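Local atomic coordinates of aminoglycoside phosphotransferase (Alicyclobacillus acidocaldarius subsp. acidocaldarius, PDB entry 4PDY), a protein that probably transfers a phosphate group to a small-molecule substrate, within a kinase-like fold. Residues A[291-294]-A[295-298]; A[338-341]-A[342-345]. All blocks are in the same frame, centred on the assembly; numbering follows the deposited sequence.

Contact 1: residues A[291-294]-A[295-298]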
loop_
_atom_site.group_PDB
_atom_site.type_symbol
_atom_site.label_atom_id
_atom_site.label_comp_id
_atom_site.label_asym_id
_atom_site.label_seq_id
_atom_site.Cartn_x
_atom_site.Cartn_y
_atom_site.Cartn_z
ATOM N N GLU A 291 18.511 4.697 -3.174
ATOM C CA GLU A 291 17.141 4.148 -3.100
ATOM C C GLU A 291 17.030 3.204 -1.922
ATOM O O GLU A 291 16.027 3.220 -1.196
ATOM C CB GLU A 291 16.735 3.467 -4.404
ATOM C CG GLU A 291 15.306 2.918 -4.413
ATOM C CD GLU A 291 14.864 2.591 -5.812
ATOM O OE1 GLU A 291 15.573 1.821 -6.464
ATOM O OE2 GLU A 291 13.798 3.072 -6.245
ATOM N N TYR A 292 18.032 2.353 -1.735
ATOM C CA TYR A 292 18.062 1.513 -0.536
ATOM C C TYR A 292 17.968 2.377 0.708
ATOM O O TYR A 292 17.304 2.052 1.670
ATOM C CB TYR A 292 19.325 0.675 -0.458
ATOM C CG TYR A 292 19.335 -0.617 -1.216
ATOM C CD1 TYR A 292 18.560 -1.689 -0.775
ATOM C CD2 TYR A 292 20.115 -0.792 -2.347
ATOM C CE1 TYR A 292 18.573 -2.903 -1.430
ATOM C CE2 TYR A 292 20.134 -2.006 -3.015
ATOM C CZ TYR A 292 19.341 -3.058 -2.556
ATOM O OH TYR A 292 19.311 -4.291 -3.184
ATOM N N ARG A 293 18.728 3.479 0.717
ATOM C CA ARG A 293 18.761 4.318 1.923
ATOM C C ARG A 293 17.420 4.997 2.191
ATOM O O ARG A 293 17.027 5.146 3.342
ATOM C CB ARG A 293 19.902 5.332 1.849
ATOM C CG ARG A 293 21.232 4.644 1.630
ATOM C CD ARG A 293 22.260 4.933 2.680
ATOM N NE ARG A 293 22.483 6.356 2.862
ATOM C CZ ARG A 293 22.848 6.909 4.012
ATOM N NH1 ARG A 293 23.008 8.219 4.077
ATOM N NH2 ARG A 293 23.058 6.161 5.096
ATOM N N ALA A 294 16.731 5.420 1.132
ATOM C CA ALA A 294 15.377 5.956 1.287
ATOM C C ALA A 294 14.421 4.906 1.877
ATOM O O ALA A 294 13.622 5.207 2.753
ATOM C CB ALA A 294 14.846 6.460 -0.038
ATOM N N VAL A 295 14.512 3.671 1.382
ATOM C CA VAL A 295 13.716 2.573 1.920
ATOM C C VAL A 295 14.081 2.344 3.395
ATOM O O VAL A 295 13.202 2.185 4.227
ATOM C CB VAL A 295 13.920 1.289 1.086
ATOM C CG1 VAL A 295 13.326 0.093 1.805
ATOM C CG2 VAL A 295 13.303 1.432 -0.294
ATOM N N GLU A 296 15.383 2.366 3.727
ATOM C CA GLU A 296 15.766 2.212 5.114
ATOM C C GLU A 296 15.195 3.320 6.012
ATOM O O GLU A 296 14.800 3.058 7.151
ATOM C CB GLU A 296 17.282 2.241 5.256
ATOM C CG GLU A 296 17.993 1.027 4.685
ATOM C CD GLU A 296 19.488 1.117 4.907
ATOM O OE1 GLU A 296 20.163 1.936 4.235
ATOM O OE2 GLU A 296 19.974 0.375 5.777
ATOM N N ALA A 297 15.184 4.555 5.513
ATOM C CA ALA A 297 14.638 5.667 6.289
ATOM C C ALA A 297 13.186 5.398 6.681
ATOM O O ALA A 297 12.757 5.604 7.831
ATOM C CB ALA A 297 14.714 6.967 5.496
ATOM N N ILE A 298 12.431 4.893 5.708
ATOM C CA ILE A 298 11.033 4.614 5.947
ATOM C C ILE A 298 10.886 3.429 6.919
ATOM O O ILE A 298 10.151 3.522 7.897
ATOM C CB ILE A 298 10.294 4.338 4.621
ATOM C CG1 ILE A 298 10.234 5.590 3.755
ATOM C CG2 ILE A 298 8.866 3.855 4.874
ATOM C CD1 ILE A 298 10.029 5.311 2.291
HETATM O O HOH W 1 22.526 2.731 5.394
#

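Contact 2: residues A[338-341]-A[342-345]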
loop_
_atom_site.group_PDB
_atom_site.type_symbol
_atom_site.label_atom_id
_atom_site.label_comp_id
_atom_site.label_asym_id
_atom_site.label_seq_id
_atom_site.Cartn_x
_atom_site.Cartn_y
_atom_site.Cartn_z
ATOM N N PHE A 338 17.271 -7.427 11.635
ATOM C CA PHE A 338 17.074 -7.316 10.207
ATOM C C PHE A 338 17.554 -5.976 9.677
ATOM O O PHE A 338 18.253 -5.911 8.664
ATOM C CB PHE A 338 15.625 -7.525 9.764
ATOM C CG PHE A 338 15.447 -7.192 8.323
ATOM C CD1 PHE A 338 15.877 -8.071 7.337
ATOM C CD2 PHE A 338 15.007 -5.938 7.944
ATOM C CE1 PHE A 338 15.825 -7.693 6.001
ATOM C CE2 PHE A 338 14.931 -5.574 6.613
ATOM C CZ PHE A 338 15.330 -6.461 5.640
ATOM N N LEU A 339 17.152 -4.906 10.358
ATOM C CA LEU A 339 17.536 -3.573 9.913
ATOM C C LEU A 339 19.038 -3.377 10.004
ATOM O O LEU A 339 19.602 -2.707 9.162
ATOM C CB LEU A 339 16.780 -2.485 10.661
ATOM C CG LEU A 339 15.258 -2.496 10.439
ATOM C CD1 LEU A 339 14.592 -1.566 11.440
ATOM C CD2 LEU A 339 14.909 -2.108 9.010
ATOM N N ALA A 340 19.669 -4.005 10.988
ATOM C CA ALA A 340 21.119 -3.956 11.145
ATOM C C ALA A 340 21.858 -4.628 10.000
ATOM O O ALA A 340 22.824 -4.097 9.449
ATOM C CB ALA A 340 21.518 -4.594 12.456
ATOM N N SER A 341 21.410 -5.823 9.633
ATOM C CA SER A 341 22.024 -6.553 8.527
ATOM C C SER A 341 21.790 -5.837 7.194
ATOM O O SER A 341 22.687 -5.806 6.352
ATOM C CB SER A 341 21.515 -8.002 8.457
ATOM O OG SER A 341 20.111 -8.035 8.396
ATOM N N LEU A 342 20.607 -5.247 7.002
ATOM C CA LEU A 342 20.339 -4.499 5.774
ATOM C C LEU A 342 21.264 -3.272 5.669
ATOM O O LEU A 342 21.798 -2.981 4.610
ATOM C CB LEU A 342 18.878 -4.067 5.670
ATOM C CG LEU A 342 18.488 -3.191 4.475
ATOM C CD1 LEU A 342 18.793 -3.889 3.162
ATOM C CD2 LEU A 342 17.017 -2.793 4.575
ATOM N N ARG A 343 21.443 -2.569 6.777
ATOM C CA ARG A 343 22.354 -1.422 6.811
ATOM C C ARG A 343 23.768 -1.824 6.403
ATOM O O ARG A 343 24.426 -1.134 5.620
ATOM C CB ARG A 343 22.342 -0.837 8.208
ATOM C CG ARG A 343 23.301 0.326 8.381
ATOM C CD ARG A 343 23.001 1.121 9.653
ATOM N NE ARG A 343 22.904 0.263 10.830
ATOM C CZ ARG A 343 22.275 0.571 11.959
ATOM N NH1 ARG A 343 22.227 -0.325 12.940
ATOM N NH2 ARG A 343 21.675 1.744 12.108
ATOM N N GLN A 344 24.225 -2.958 6.914
ATOM C CA GLN A 344 25.533 -3.469 6.529
ATOM C C GLN A 344 25.558 -3.809 5.043
ATOM O O GLN A 344 26.541 -3.486 4.357
ATOM C CB GLN A 344 25.934 -4.667 7.394
ATOM C CG GLN A 344 26.250 -4.280 8.826
ATOM C CD GLN A 344 26.567 -5.472 9.703
ATOM O OE1 GLN A 344 26.607 -6.613 9.239
ATOM N NE2 GLN A 344 26.818 -5.212 10.980
ATOM N N GLN A 345 24.498 -4.470 4.552
ATOM C CA GLN A 345 24.401 -4.835 3.131
ATOM C C GLN A 345 24.543 -3.597 2.237
ATOM O O GLN A 345 25.256 -3.612 1.237
ATOM C CB GLN A 345 23.080 -5.563 2.832
ATOM C CG GLN A 345 22.947 -6.099 1.407
ATOM C CD GLN A 345 23.858 -7.278 1.116
ATOM O OE1 GLN A 345 24.453 -7.854 2.015
ATOM N NE2 GLN A 345 23.973 -7.632 -0.151
HETATM O O HOH W 2 24.247 -2.318 11.212
#

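Contact 1: residues A[291-294]-A[295-298]
Arg-293 and Glu-296 meet one turn apart on helix 289-300, with the arginine's aliphatic part rather than its charge against the carboxylate: CG of Arg-293 lies 3.9 Å from OE1 of Glu-296. The two flat groups are turned 67° apart, and NE of Arg-293 stays 5.2 Å from that oxygen, too far for a salt bridge. Water 1 spans the gap, donating to OE1 of Glu-296 at 2.7 Å and weakly accepting from NH2 in the guanidinium plane. Bent at chi2 and chi3, Arg-293 forms salt bridges through NH1 to Asp-205 and NE to Asp-207, which hold its guanidinium away from the carboxylate. Glu-296 leaves with CG anti to its own carbonyl carbon (chi1 -70°) and runs extended, bringing CG within 3.3 Å of Tyr-292 O, which already accepts the Glu-296 N-H at 2.8 Å. Without this carboxylate, as with an alanine here, water 1 would probably lose its stronger partner and the aliphatic part of Arg-293 a neighbour. Val-295 lays CG2 3.4 Å from Glu-291 O. Around this buried turn, Val-295 and Ile-298 pack on helix 252-266, Ala-297 on 189-203, Ala-294 on 206-218, and Tyr-292 and Glu-296 on 319-347.

Contact 2: residues A[338-341]-A[342-345]
Phe-338 and Leu-342, one turn apart on helix 319-347, run alongside each other in a common direction, so that ring atom CE2 of Phe-338 comes 4.0 Å from methyl CD2 of Leu-342. Both side chains leave with CG anti to the backbone N (chi1 171° in Phe-338, 176° in Leu-342), and this shared torsion sets ring and isobutyl group along the same flank. The backbone N-H of Leu-342 bonds to Phe-338 O at 3.0 Å. Leu-339 joins the second segment through its carbonyl, which accepts the N-H of Arg-343, while its side chain touches Leu-299 and Arg-300 of helix 289-300. Ala-340 offers a carbonyl gripped twice: Gln-344 N donates to Ala-340 O at 3.1 Å, and water 2 donates to the same oxygen at 2.9 Å. That water also accepts from NE of Arg-343 at 2.9 Å, lying at the edge of the guanidinium in its plane, and so ties the arginine's head back to the preceding turn. The bend at chi3 of Arg-343 (51°) swings NH1 to 4.2 Å from CA of Ala-340. CG of Gln-344 rests 3.5 Å from Ala-340 O, its chain extended beyond. Ser-341 ends the segment with its carbonyl bonded to the N-H of Gln-345. In one of its two conformers the Ser-341 hydroxyl bonds to Ala-337 O. Ser-341 and Gln-344 are exposed, whereas Phe-338, Leu-339 and Leu-342 form the buried flank. Phe-338 and Leu-342 pack on helix 271-284; Leu-339 and Leu-342 pack on helix 289-300, whose Glu-296 Arg-343 also touches from the border of this flank.

In the fold
From the N terminus, the chain passes through the strand-rich part of this kinase-like fold before entering its helical part. Contact 1 comes first, within helix 289-300; helix 303-315 follows, and contact 2 lies near the C-terminal end of helix 319-347. Each contact is local to one helix and closes no loop; the two stand in series, neither nested nor crossed. In space their centres are about 11 Å apart, and they touch where OE2 of Glu-296 comes 3.2 Å from CA of Arg-343. Through the helix of contact 1, helices 189-203, 206-218 and 252-266 are joined to helix 319-347, which carries contact 2 and also packs on 271-284.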